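Local coordinates for protein erythrocyte binding antigen 140 (Plasmodium falciparum, PDB 4GF2) that probably binds a receptor on the host erythrocyte surface during invasion by the malaria parasite, through a region that carries two Duffy-binding-like domains, at residues S290-P295 with V453-S458; I306-L311 with C316-N321; Q346-G351 with Q396-D401; N389-I394 with A459-K464. The protein carries 3 engineered substitutions. All blocks are in the same frame, centred on the assembly; numbering follows the deposited sequence.

Overall arrangement
Interactions 3 and 4 have both segments in the second Duffy-binding range of this helical, disulfide-rich region, and interaction 1 joins helix 285-293 to it. Interactions 3 and 4 are buried and use different turns of helix 388-407; interaction 1 is partly buried, and interaction 2 is a surface contact. Chemistry follows place: leucines carry interactions 3 and 4, with charged or sulfur groups behind them, whereas interaction 2 has the only hydrogen bond that runs between the two segments of a contact. A disulfide, Cys316 to Cys349, joins interactions 2 and 3. Interaction 1 runs straight into interaction 4 at Ser458 and Ala459, and its Trp454 and Val453 pack on the helix segment of interaction 3.

Interaction 1: S290-P295 with V453-S458; sequences SFLNGP and VWKVMS
The backbones of 290-295 and 453-458 come closest at Phe291 and Val456, whose CA atoms are 5.5 Å apart, so a turn of helix 285-293 lies almost directly against a turn of helix 435-457. This is a helix-helix contact within the helical Duffy-binding-like architecture. At so short a spacing a ring meets main chain. The edge of Phe291 is presented to a carbonyl, with CD2 3.1 Å from Val456 O and CE2 3.3 Å from the same oxygen, which lies near the ring plane and not over a face. Beside this, the Val456 side chain rests against Leu292 and the CB of Phe291. Its CG1 methyl, turned away from the carbonyl carbon and toward the backbone N (chi1 -59°), meets Leu292 CD2 at 3.6 Å and Phe291 CB at 4.0 Å. Leu292 CD2 also reaches Lys455 CB at 4.0 Å, the two side chains meeting at about a right angle. Only the root of the lysine is used there. Ile373 of helix 361-382 packs on both Phe291 and Val456, making the junction three-sided, and Ala459 touches the phenylalanine ring. The chemistry is therefore that of aliphatic contacts plus one aromatic C-H edge facing an oxygen, and the weakly electropositive rim of the ring probably gives a small electrostatic gain at the carbonyl of buried Val456.

Interaction 2: I306-L311 with C316-N321; sequences INVNDL and CNYKSN
Cys316 N donates to Leu311 O at 3.2 Å, with an N-H...O angle of 164°. The bond spans five residues at the end of helix 308-314, the six-to-one pairing expected of a Schellman motif and consistent with that kind of helix C-terminus, and it turns the chain out of the helix into the loop that carries Tyr318. The donor is tilted 22° from the plane of the Leu311 carbonyl. At the other end of the helix Asn307 is the N-cap: its OD1 accepts from Asp310 N at 3.0 Å. A local bond thus closes each end of this short helix, near the surface of the disulfide-rich Duffy-binding-like fold. Side chains then close the angle between helix and loop. Leu311 places CG opposite its own backbone nitrogen (chi1 173°), which brings CD1 to 3.9 Å from Cys316 CB and CD2 over one face of the Tyr318 ring, offset toward the rim. The tyrosine bridges back to the start of the helix. Its CE1 meets Ile306 CD1 at 3.9 Å, approached obliquely as the two side chains run past each other in opposite senses. Beyond the segments, Tyr318 also meets the ring of Tyr381, while Cys316 is joined by a disulfide to Cys349. Lys319 forms a salt bridge with Glu375 of helix 361-382. At the phenol end of Tyr318, near the ring plane, the CG2 methyl of Val308 comes to 3.2 Å from OH.

Interaction 3: Q346-G351 with Q396-D401; sequences QTLCLG and QNSYAD
Leu348 lays one methyl over the side chain of Ser398: its CD1 is 3.9 Å from both Ser398 CB and Ser398 OG. The other methyl, CD2, approaches Asp401 CB at 4.5 Å, a looser touch. The leucine belongs to a loop that leads away from helix 343-346, and it packs on the long helix 388-407, a loop-on-helix packing contact within the helical Duffy-binding-like fold. Ser398 and Asp401 are three residues apart and both start toward the loop, which puts them next to each other on one side of the helix. The CA atoms of Leu348 and Ser398 are 7.2 Å apart, a gap spanned by side chains. Leu348 holds CG opposite its backbone nitrogen (chi1 177°), which carries the branched end across to the helix. There the leucine touches the CB and hydroxyl of Ser398 and the CB of Asp401, whose polar ends bond to other residues. Leu402 and Ile405 of the same helix also touch Leu348 and continue its apolar seat. Asp401 OD1 is gripped by a salt bridge with Arg481 and by hydrogen bonds from Gln478 and Trp482, an environment that would probably favour the ionised carboxylate. Ser398 OG is hydrogen-bonded to Glu375 and to NH1 of Arg344, and NH2 of that same guanidinium forms a salt bridge with Asp401 OD2.

Interaction 4: N389-I394 with A459-K464; sequences NALCSI and AVLKNK
Leu461 meets the helix through one methyl, CD2, which is 3.9 Å from Leu391 CB and 4.0 Å from Leu391 C. The same methyl comes to 4.1 Å from Cys392 N, so it rests on Leu391 CB and on the following peptide, rather than on the methyl groups of the other leucine. Leu461 reaches that place with CG turned away from its own carbonyl carbon (chi1 -59°), and the two leucine CB atoms both start toward the opposing segment. Along the helix, Ala390 O accepts two donors, Ser393 OG at 2.8 Å and Ile394 N at 2.9 Å, so a side-chain hydroxyl doubles the normal backbone bond. Next to this contact, a disulfide joins Cys392 to Cys467, binding helix 388-407 to the chain that follows 459-464, and on the loop Asn463 ND2 is hydrogen-bonded to Glu388, adding a polar tie to the covalent one. Farther out, Ile395, one turn on from Leu391, touches both Leu461 and Val460. The contact thus joins helix 388-407 to the link between helices 435-457 and 470-475, with helix 361-382 alongside: its Lys380 touches Leu391 and donates to Val460 O, and its Ala376 packs on Val460.

Interaction 1: S290-P295 with V453-S458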
loop_
_atom_site.group_PDB
_atom_site.type_symbol
_atom_site.label_atom_id
_atom_site.label_comp_id
_atom_site.label_asym_id
_atom_site.label_seq_id
_atom_site.Cartn_x
_atom_site.Cartn_y
_atom_site.Cartn_z
ATOM N N SER A 290 -14.218 4.427 2.090
ATOM C CA SER A 290 -15.472 5.139 2.301
ATOM C C SER A 290 -15.207 6.622 2.548
ATOM O O SER A 290 -15.847 7.485 1.945
ATOM C CB SER A 290 -16.233 4.541 3.483
ATOM O OG SER A 290 -17.462 5.217 3.689
ATOM N N PHE A 291 -14.250 6.906 3.430
ATOM C CA PHE A 291 -13.914 8.275 3.809
ATOM C C PHE A 291 -13.272 9.077 2.680
ATOM O O PHE A 291 -13.391 10.300 2.641
ATOM C CB PHE A 291 -12.971 8.271 5.015
ATOM C CG PHE A 291 -13.676 8.216 6.341
ATOM C CD1 PHE A 291 -14.407 7.101 6.710
ATOM C CD2 PHE A 291 -13.592 9.277 7.224
ATOM C CE1 PHE A 291 -15.051 7.051 7.933
ATOM C CE2 PHE A 291 -14.234 9.234 8.448
ATOM C CZ PHE A 291 -14.961 8.119 8.804
ATOM N N LEU A 292 -12.585 8.393 1.769
ATOM C CA LEU A 292 -11.875 9.076 0.688
ATOM C C LEU A 292 -12.614 9.033 -0.644
ATOM O O LEU A 292 -12.461 9.933 -1.468
ATOM C CB LEU A 292 -10.481 8.481 0.503
ATOM C CG LEU A 292 -9.454 8.805 1.586
ATOM C CD1 LEU A 292 -8.133 8.139 1.253
ATOM C CD2 LEU A 292 -9.265 10.309 1.746
ATOM N N ASN A 293 -13.400 7.984 -0.858
ATOM C CA ASN A 293 -14.055 7.780 -2.144
ATOM C C ASN A 293 -15.531 7.394 -2.053
ATOM O O ASN A 293 -16.246 7.443 -3.053
ATOM C CB ASN A 293 -13.307 6.702 -2.938
ATOM C CG ASN A 293 -11.856 7.065 -3.193
ATOM O OD1 ASN A 293 -11.544 7.786 -4.140
ATOM N ND2 ASN A 293 -10.961 6.561 -2.351
ATOM N N GLY A 294 -15.989 7.018 -0.863
ATOM C CA GLY A 294 -17.319 6.453 -0.711
ATOM C C GLY A 294 -18.278 7.343 0.055
ATOM O O GLY A 294 -18.104 8.562 0.093
ATOM N N PRO A 295 -19.299 6.731 0.675
ATOM C CA PRO A 295 -20.360 7.429 1.414
ATOM C C PRO A 295 -19.840 8.434 2.441
ATOM O O PRO A 295 -20.248 9.595 2.421
ATOM C CB PRO A 295 -21.097 6.287 2.120
ATOM C CG PRO A 295 -20.871 5.104 1.252
ATOM C CD PRO A 295 -19.491 5.270 0.690
ATOM N N VAL A 453 -4.558 12.614 5.459
ATOM C CA VAL A 453 -4.841 12.419 6.871
ATOM C C VAL A 453 -5.912 13.413 7.303
ATOM O O VAL A 453 -6.869 13.052 7.987
ATOM C CB VAL A 453 -3.580 12.600 7.738
ATOM C CG1 VAL A 453 -3.946 12.608 9.218
ATOM C CG2 VAL A 453 -2.572 11.502 7.442
ATOM N N TRP A 454 -5.759 14.665 6.892
ATOM C CA TRP A 454 -6.740 15.678 7.246
ATOM C C TRP A 454 -8.077 15.420 6.558
ATOM O O TRP A 454 -9.136 15.680 7.129
ATOM C CB TRP A 454 -6.252 17.080 6.892
ATOM C CG TRP A 454 -7.301 18.095 7.179
ATOM C CD1 TRP A 454 -8.017 18.817 6.273
ATOM C CD2 TRP A 454 -7.786 18.475 8.471
ATOM N NE1 TRP A 454 -8.908 19.635 6.922
ATOM C CE2 TRP A 454 -8.785 19.444 8.272
ATOM C CE3 TRP A 454 -7.466 18.094 9.776
ATOM C CZ2 TRP A 454 -9.466 20.037 9.328
ATOM C CZ3 TRP A 454 -8.142 18.683 10.822
ATOM C CH2 TRP A 454 -9.131 19.644 10.594
ATOM N N LYS A 455 -8.025 14.921 5.327
ATOM C CA LYS A 455 -9.239 14.619 4.578
ATOM C C LYS A 455 -10.136 13.650 5.338
ATOM O O LYS A 455 -11.339 13.880 5.461
ATOM C CB LYS A 455 -8.901 14.036 3.203
ATOM C CG LYS A 455 -8.647 15.082 2.130
ATOM C CD LYS A 455 -8.317 14.444 0.788
ATOM C CE LYS A 455 -8.164 15.498 -0.296
ATOM N NZ LYS A 455 -7.801 14.906 -1.611
ATOM N N VAL A 456 -9.554 12.567 5.849
ATOM C CA VAL A 456 -10.350 11.543 6.517
ATOM C C VAL A 456 -10.821 12.005 7.893
ATOM O O VAL A 456 -11.913 11.643 8.329
ATOM C CB VAL A 456 -9.595 10.189 6.643
ATOM C CG1 VAL A 456 -9.202 9.668 5.270
ATOM C CG2 VAL A 456 -8.377 10.318 7.535
ATOM N N MET A 457 -10.011 12.810 8.574
ATOM C CA MET A 457 -10.379 13.295 9.900
ATOM C C MET A 457 -11.441 14.378 9.809
ATOM O O MET A 457 -12.292 14.495 10.687
ATOM C CB MET A 457 -9.155 13.838 10.641
ATOM C CG MET A 457 -8.128 12.780 11.012
ATOM S SD MET A 457 -6.832 13.445 12.078
ATOM C CE MET A 457 -7.692 13.562 13.642
ATOM N N SER A 458 -11.390 15.167 8.741
ATOM C CA SER A 458 -12.312 16.278 8.566
ATOM C C SER A 458 -13.688 15.800 8.118
ATOM O O SER A 458 -14.637 16.586 8.056
ATOM C CB SER A 458 -11.755 17.271 7.544
ATOM O OG SER A 458 -11.597 16.670 6.270
#

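Interaction 2: I306-L311 with C316-N321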
loop_
_atom_site.group_PDB
_atom_site.type_symbol
_atom_site.label_atom_id
_atom_site.label_comp_id
_atom_site.label_asym_id
_atom_site.label_seq_id
_atom_site.Cartn_x
_atom_site.Cartn_y
_atom_site.Cartn_z
ATOM N N ILE A 306 -20.099 4.859 14.049
ATOM C CA ILE A 306 -18.976 4.012 14.432
ATOM C C ILE A 306 -19.324 2.529 14.380
ATOM O O ILE A 306 -20.396 2.114 14.813
ATOM C CB ILE A 306 -18.493 4.352 15.855
ATOM C CG1 ILE A 306 -17.999 5.799 15.908
ATOM C CG2 ILE A 306 -17.383 3.403 16.284
ATOM C CD1 ILE A 306 -17.472 6.219 17.259
ATOM N N ASN A 307 -18.404 1.734 13.848
ATOM C CA ASN A 307 -18.547 0.284 13.838
ATOM C C ASN A 307 -17.720 -0.316 14.974
ATOM O O ASN A 307 -16.494 -0.375 14.895
ATOM C CB ASN A 307 -18.104 -0.276 12.484
ATOM C CG ASN A 307 -18.246 -1.782 12.399
ATOM O OD1 ASN A 307 -17.828 -2.509 13.299
ATOM N ND2 ASN A 307 -18.840 -2.260 11.312
ATOM N N VAL A 308 -18.401 -0.755 16.028
ATOM C CA VAL A 308 -17.741 -1.162 17.267
ATOM C C VAL A 308 -16.740 -2.291 17.056
ATOM O O VAL A 308 -15.631 -2.251 17.587
ATOM C CB VAL A 308 -18.772 -1.595 18.333
ATOM C CG1 VAL A 308 -18.075 -2.146 19.574
ATOM C CG2 VAL A 308 -19.662 -0.424 18.706
ATOM N N ASN A 309 -17.138 -3.299 16.288
ATOM C CA ASN A 309 -16.271 -4.439 16.013
ATOM C C ASN A 309 -14.961 -4.024 15.356
ATOM O O ASN A 309 -13.886 -4.449 15.774
ATOM C CB ASN A 309 -16.993 -5.447 15.123
ATOM C CG ASN A 309 -18.178 -6.079 15.813
ATOM O OD1 ASN A 309 -18.230 -6.140 17.039
ATOM N ND2 ASN A 309 -19.137 -6.558 15.030
ATOM N N ASP A 310 -15.055 -3.199 14.320
ATOM C CA ASP A 310 -13.870 -2.725 13.619
ATOM C C ASP A 310 -13.013 -1.879 14.548
ATOM O O ASP A 310 -11.785 -1.980 14.546
ATOM C CB ASP A 310 -14.265 -1.905 12.393
ATOM C CG ASP A 310 -14.922 -2.742 11.317
ATOM O OD1 ASP A 310 -14.890 -3.987 11.421
ATOM O OD2 ASP A 310 -15.460 -2.153 10.359
ATOM N N LEU A 311 -13.677 -1.046 15.342
ATOM C CA LEU A 311 -13.002 -0.152 16.276
ATOM C C LEU A 311 -12.132 -0.927 17.256
ATOM O O LEU A 311 -10.978 -0.574 17.498
ATOM C CB LEU A 311 -14.037 0.665 17.050
ATOM C CG LEU A 311 -13.487 1.520 18.192
ATOM C CD1 LEU A 311 -12.562 2.593 17.654
ATOM C CD2 LEU A 311 -14.626 2.135 18.989
ATOM N N CYS A 316 -8.663 0.227 19.484
ATOM C CA CYS A 316 -9.063 1.424 20.213
ATOM C C CYS A 316 -10.463 1.274 20.802
ATOM O O CYS A 316 -11.190 0.342 20.471
ATOM C CB CYS A 316 -9.011 2.643 19.295
ATOM S SG CYS A 316 -7.356 3.048 18.726
ATOM N N ASN A 317 -10.838 2.205 21.671
ATOM C CA ASN A 317 -12.142 2.163 22.313
ATOM C C ASN A 317 -12.686 3.576 22.489
ATOM O O ASN A 317 -11.962 4.554 22.304
ATOM C CB ASN A 317 -12.034 1.462 23.668
ATOM C CG ASN A 317 -13.383 1.026 24.212
ATOM O OD1 ASN A 317 -14.252 0.573 23.466
ATOM N ND2 ASN A 317 -13.564 1.165 25.519
ATOM N N TYR A 318 -13.967 3.675 22.837
ATOM C CA TYR A 318 -14.604 4.961 23.103
ATOM C C TYR A 318 -13.831 5.742 24.159
ATOM O O TYR A 318 -13.252 5.155 25.070
ATOM C CB TYR A 318 -16.041 4.751 23.582
ATOM C CG TYR A 318 -16.974 4.176 22.539
ATOM C CD1 TYR A 318 -17.606 4.999 21.615
ATOM C CD2 TYR A 318 -17.238 2.814 22.486
ATOM C CE1 TYR A 318 -18.466 4.480 20.663
ATOM C CE2 TYR A 318 -18.097 2.286 21.538
ATOM C CZ TYR A 318 -18.708 3.124 20.630
ATOM O OH TYR A 318 -19.564 2.604 19.685
ATOM N N LYS A 319 -13.825 7.067 24.031
ATOM C CA LYS A 319 -13.264 7.921 25.071
ATOM C C LYS A 319 -14.150 7.771 26.296
ATOM O O LYS A 319 -15.365 7.934 26.207
ATOM C CB LYS A 319 -13.230 9.388 24.631
ATOM C CG LYS A 319 -12.625 9.629 23.255
ATOM C CD LYS A 319 -11.189 9.168 23.173
ATOM C CE LYS A 319 -10.635 9.375 21.773
ATOM N NZ LYS A 319 -9.204 8.987 21.659
ATOM N N SER A 320 -13.551 7.443 27.436
ATOM C CA SER A 320 -14.325 7.194 28.648
ATOM C C SER A 320 -14.999 8.467 29.139
ATOM O O SER A 320 -14.477 9.569 28.960
ATOM C CB SER A 320 -13.431 6.627 29.751
ATOM O OG SER A 320 -12.509 7.600 30.202
ATOM N N ASN A 321 -16.166 8.305 29.755
ATOM C CA ASN A 321 -16.906 9.431 30.310
ATOM C C ASN A 321 -16.153 10.054 31.479
ATOM O O ASN A 321 -16.305 11.241 31.767
ATOM C CB ASN A 321 -18.296 8.980 30.754
ATOM C CG ASN A 321 -19.090 8.355 29.625
ATOM O OD1 ASN A 321 -18.847 8.634 28.451
ATOM N ND2 ASN A 321 -20.048 7.502 29.975
#

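Interaction 3: Q346-G351 with Q396-D401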
loop_
_atom_site.group_PDB
_atom_site.type_symbol
_atom_site.label_atom_id
_atom_site.label_comp_id
_atom_site.label_asym_id
_atom_site.label_seq_id
_atom_site.Cartn_x
_atom_site.Cartn_y
_atom_site.Cartn_z
ATOM N N GLN A 346 -3.189 11.563 25.943
ATOM C CA GLN A 346 -2.984 10.348 26.721
ATOM C C GLN A 346 -3.859 9.208 26.217
ATOM O O GLN A 346 -3.543 8.040 26.427
ATOM C CB GLN A 346 -3.308 10.604 28.195
ATOM C CG GLN A 346 -2.440 11.657 28.856
ATOM C CD GLN A 346 -2.886 11.975 30.271
ATOM O OE1 GLN A 346 -3.294 11.088 31.020
ATOM N NE2 GLN A 346 -2.812 13.246 30.641
ATOM N N THR A 347 -4.965 9.555 25.567
ATOM C CA THR A 347 -5.933 8.559 25.117
ATOM C C THR A 347 -6.059 8.524 23.592
ATOM O O THR A 347 -7.014 7.969 23.058
ATOM C CB THR A 347 -7.318 8.829 25.724
ATOM O OG1 THR A 347 -7.849 10.050 25.194
ATOM C CG2 THR A 347 -7.227 8.931 27.242
ATOM N N LEU A 348 -5.089 9.116 22.903
ATOM C CA LEU A 348 -5.072 9.146 21.441
ATOM C C LEU A 348 -5.038 7.740 20.838
ATOM O O LEU A 348 -4.266 6.886 21.267
ATOM C CB LEU A 348 -3.852 9.939 20.965
ATOM C CG LEU A 348 -3.600 10.039 19.462
ATOM C CD1 LEU A 348 -4.655 10.890 18.789
ATOM C CD2 LEU A 348 -2.214 10.600 19.205
ATOM N N CYS A 349 -5.879 7.512 19.834
ATOM C CA CYS A 349 -5.942 6.215 19.170
ATOM C C CYS A 349 -4.829 6.047 18.143
ATOM O O CYS A 349 -4.768 6.772 17.151
ATOM C CB CYS A 349 -7.299 6.030 18.491
ATOM S SG CYS A 349 -7.379 4.588 17.407
ATOM N N LEU A 350 -3.954 5.080 18.394
ATOM C CA LEU A 350 -2.886 4.737 17.466
ATOM C C LEU A 350 -2.961 3.274 17.039
ATOM O O LEU A 350 -2.310 2.863 16.085
ATOM C CB LEU A 350 -1.529 5.018 18.109
ATOM C CG LEU A 350 -1.261 6.485 18.458
ATOM C CD1 LEU A 350 0.067 6.613 19.179
ATOM C CD2 LEU A 350 -1.279 7.352 17.207
ATOM N N GLY A 351 -3.756 2.484 17.748
ATOM C CA GLY A 351 -3.905 1.079 17.421
ATOM C C GLY A 351 -2.630 0.291 17.638
ATOM O O GLY A 351 -1.691 0.758 18.284
ATOM N N GLN A 396 -8.313 19.166 15.155
ATOM C CA GLN A 396 -7.001 19.657 14.751
ATOM C C GLN A 396 -5.950 19.366 15.815
ATOM O O GLN A 396 -4.789 19.131 15.489
ATOM C CB GLN A 396 -7.049 21.156 14.454
ATOM C CG GLN A 396 -7.676 21.494 13.118
ATOM C CD GLN A 396 -7.475 22.949 12.727
ATOM O OE1 GLN A 396 -6.749 23.689 13.391
ATOM N NE2 GLN A 396 -8.117 23.363 11.642
ATOM N N ASN A 397 -6.356 19.386 17.083
ATOM C CA ASN A 397 -5.443 19.051 18.176
ATOM C C ASN A 397 -4.830 17.662 17.987
ATOM O O ASN A 397 -3.608 17.503 18.025
ATOM C CB ASN A 397 -6.153 19.129 19.533
ATOM C CG ASN A 397 -6.403 20.560 19.989
ATOM O OD1 ASN A 397 -5.734 21.497 19.547
ATOM N ND2 ASN A 397 -7.363 20.730 20.893
ATOM N N SER A 398 -5.674 16.659 17.773
ATOM C CA SER A 398 -5.186 15.292 17.601
ATOM C C SER A 398 -4.481 15.119 16.258
ATOM O O SER A 398 -3.501 14.385 16.148
ATOM C CB SER A 398 -6.329 14.289 17.744
ATOM O OG SER A 398 -6.727 14.189 19.102
ATOM N N TYR A 399 -4.979 15.804 15.239
ATOM C CA TYR A 399 -4.317 15.825 13.943
ATOM C C TYR A 399 -2.866 16.281 14.089
ATOM O O TYR A 399 -1.947 15.648 13.569
ATOM C CB TYR A 399 -5.058 16.763 12.995
ATOM C CG TYR A 399 -4.316 17.031 11.710
ATOM C CD1 TYR A 399 -4.103 16.015 10.791
ATOM C CD2 TYR A 399 -3.833 18.299 11.413
ATOM C CE1 TYR A 399 -3.428 16.250 9.614
ATOM C CE2 TYR A 399 -3.157 18.544 10.233
ATOM C CZ TYR A 399 -2.958 17.512 9.337
ATOM O OH TYR A 399 -2.288 17.740 8.158
ATOM N N ALA A 400 -2.669 17.387 14.799
ATOM C CA ALA A 400 -1.337 17.952 14.984
ATOM C C ALA A 400 -0.452 17.036 15.833
ATOM O O ALA A 400 0.751 16.937 15.603
ATOM C CB ALA A 400 -1.437 19.324 15.619
ATOM N N ASP A 401 -1.045 16.376 16.823
ATOM C CA ASP A 401 -0.293 15.448 17.655
ATOM C C ASP A 401 0.189 14.276 16.810
ATOM O O ASP A 401 1.310 13.796 16.979
ATOM C CB ASP A 401 -1.143 14.934 18.817
ATOM C CG ASP A 401 -1.224 15.919 19.968
ATOM O OD1 ASP A 401 -0.373 16.830 20.050
ATOM O OD2 ASP A 401 -2.135 15.768 20.806
#

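Interaction 4: N389-I394 with A459-K464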
loop_
_atom_site.group_PDB
_atom_site.type_symbol
_atom_site.label_atom_id
_atom_site.label_comp_id
_atom_site.label_asym_id
_atom_site.label_seq_id
_atom_site.Cartn_x
_atom_site.Cartn_y
_atom_site.Cartn_z
ATOM N N ASN A 389 -17.020 25.241 15.744
ATOM C CA ASN A 389 -15.688 25.802 15.933
ATOM C C ASN A 389 -14.867 25.024 16.960
ATOM O O ASN A 389 -13.653 24.882 16.815
ATOM C CB ASN A 389 -15.785 27.272 16.343
ATOM C CG ASN A 389 -16.500 28.119 15.306
ATOM O OD1 ASN A 389 -16.596 27.739 14.139
ATOM N ND2 ASN A 389 -17.005 29.274 15.728
ATOM N N ALA A 390 -15.533 24.521 17.994
ATOM C CA ALA A 390 -14.862 23.759 19.038
ATOM C C ALA A 390 -14.496 22.378 18.512
ATOM O O ALA A 390 -13.345 21.951 18.609
ATOM C CB ALA A 390 -15.752 23.640 20.263
ATOM N N LEU A 391 -15.482 21.683 17.957
ATOM C CA LEU A 391 -15.248 20.376 17.358
ATOM C C LEU A 391 -14.102 20.479 16.368
ATOM O O LEU A 391 -13.218 19.623 16.329
ATOM C CB LEU A 391 -16.502 19.881 16.643
ATOM C CG LEU A 391 -17.190 18.672 17.272
ATOM C CD1 LEU A 391 -18.500 18.383 16.553
ATOM C CD2 LEU A 391 -16.273 17.460 17.235
ATOM N N CYS A 392 -14.123 21.540 15.571
ATOM C CA CYS A 392 -13.078 21.775 14.586
ATOM C C CYS A 392 -11.705 21.801 15.246
ATOM O O CYS A 392 -10.794 21.093 14.821
ATOM C CB CYS A 392 -13.316 23.093 13.854
ATOM S SG CYS A 392 -11.950 23.568 12.781
ATOM N N SER A 393 -11.556 22.623 16.281
ATOM C CA SER A 393 -10.265 22.778 16.941
ATOM C C SER A 393 -9.826 21.498 17.658
ATOM O O SER A 393 -8.637 21.193 17.710
ATOM C CB SER A 393 -10.289 23.966 17.909
ATOM O OG SER A 393 -11.342 23.859 18.850
ATOM N N ILE A 394 -10.781 20.745 18.194
ATOM C CA ILE A 394 -10.468 19.494 18.880
ATOM C C ILE A 394 -9.911 18.450 17.913
ATOM O O ILE A 394 -9.023 17.674 18.271
ATOM C CB ILE A 394 -11.707 18.910 19.580
ATOM C CG1 ILE A 394 -12.103 19.788 20.766
ATOM C CG2 ILE A 394 -11.425 17.498 20.059
ATOM C CD1 ILE A 394 -13.376 19.348 21.458
ATOM N N ALA A 459 -13.791 14.512 7.812
ATOM C CA ALA A 459 -15.034 13.942 7.304
ATOM C C ALA A 459 -16.131 13.901 8.362
ATOM O O ALA A 459 -17.311 13.787 8.034
ATOM C CB ALA A 459 -14.783 12.549 6.765
ATOM N N VAL A 460 -15.747 13.993 9.632
ATOM C CA VAL A 460 -16.723 13.918 10.717
ATOM C C VAL A 460 -17.277 15.288 11.113
ATOM O O VAL A 460 -18.061 15.392 12.056
ATOM C CB VAL A 460 -16.126 13.248 11.965
ATOM C CG1 VAL A 460 -15.561 11.882 11.610
ATOM C CG2 VAL A 460 -15.054 14.132 12.591
ATOM N N LEU A 461 -16.882 16.330 10.387
ATOM C CA LEU A 461 -17.314 17.690 10.701
ATOM C C LEU A 461 -18.363 18.211 9.720
ATOM O O LEU A 461 -18.259 17.993 8.513
ATOM C CB LEU A 461 -16.114 18.636 10.683
ATOM C CG LEU A 461 -14.980 18.318 11.655
ATOM C CD1 LEU A 461 -13.751 19.134 11.300
ATOM C CD2 LEU A 461 -15.406 18.587 13.088
ATOM N N LYS A 462 -19.370 18.903 10.243
ATOM C CA LYS A 462 -20.312 19.627 9.399
ATOM C C LYS A 462 -19.552 20.770 8.741
ATOM O O LYS A 462 -18.662 21.357 9.357
ATOM C CB LYS A 462 -21.468 20.187 10.227
ATOM C CG LYS A 462 -22.294 19.145 10.963
ATOM C CD LYS A 462 -23.380 19.811 11.798
ATOM C CE LYS A 462 -24.190 18.799 12.590
ATOM N NZ LYS A 462 -25.207 19.460 13.456
ATOM N N ASN A 463 -19.900 21.087 7.497
ATOM C CA ASN A 463 -19.197 22.130 6.759
ATOM C C ASN A 463 -17.693 22.025 6.979
ATOM O O ASN A 463 -17.120 22.770 7.773
ATOM C CB ASN A 463 -19.686 23.516 7.187
ATOM C CG ASN A 463 -21.171 23.715 6.943
ATOM O OD1 ASN A 463 -21.593 24.021 5.827
ATOM N ND2 ASN A 463 -21.972 23.551 7.992
ATOM N N LYS A 464 -17.058 21.096 6.272
ATOM C CA LYS A 464 -15.642 20.806 6.473
ATOM C C LYS A 464 -14.772 22.043 6.255
ATOM O O LYS A 464 -13.826 22.282 7.004
ATOM C CB LYS A 464 -15.189 19.676 5.544
ATOM C CG LYS A 464 -16.056 18.425 5.619
ATOM C CD LYS A 464 -15.326 17.195 5.097
ATOM C CE LYS A 464 -14.867 17.369 3.661
ATOM N NZ LYS A 464 -14.061 16.205 3.197
#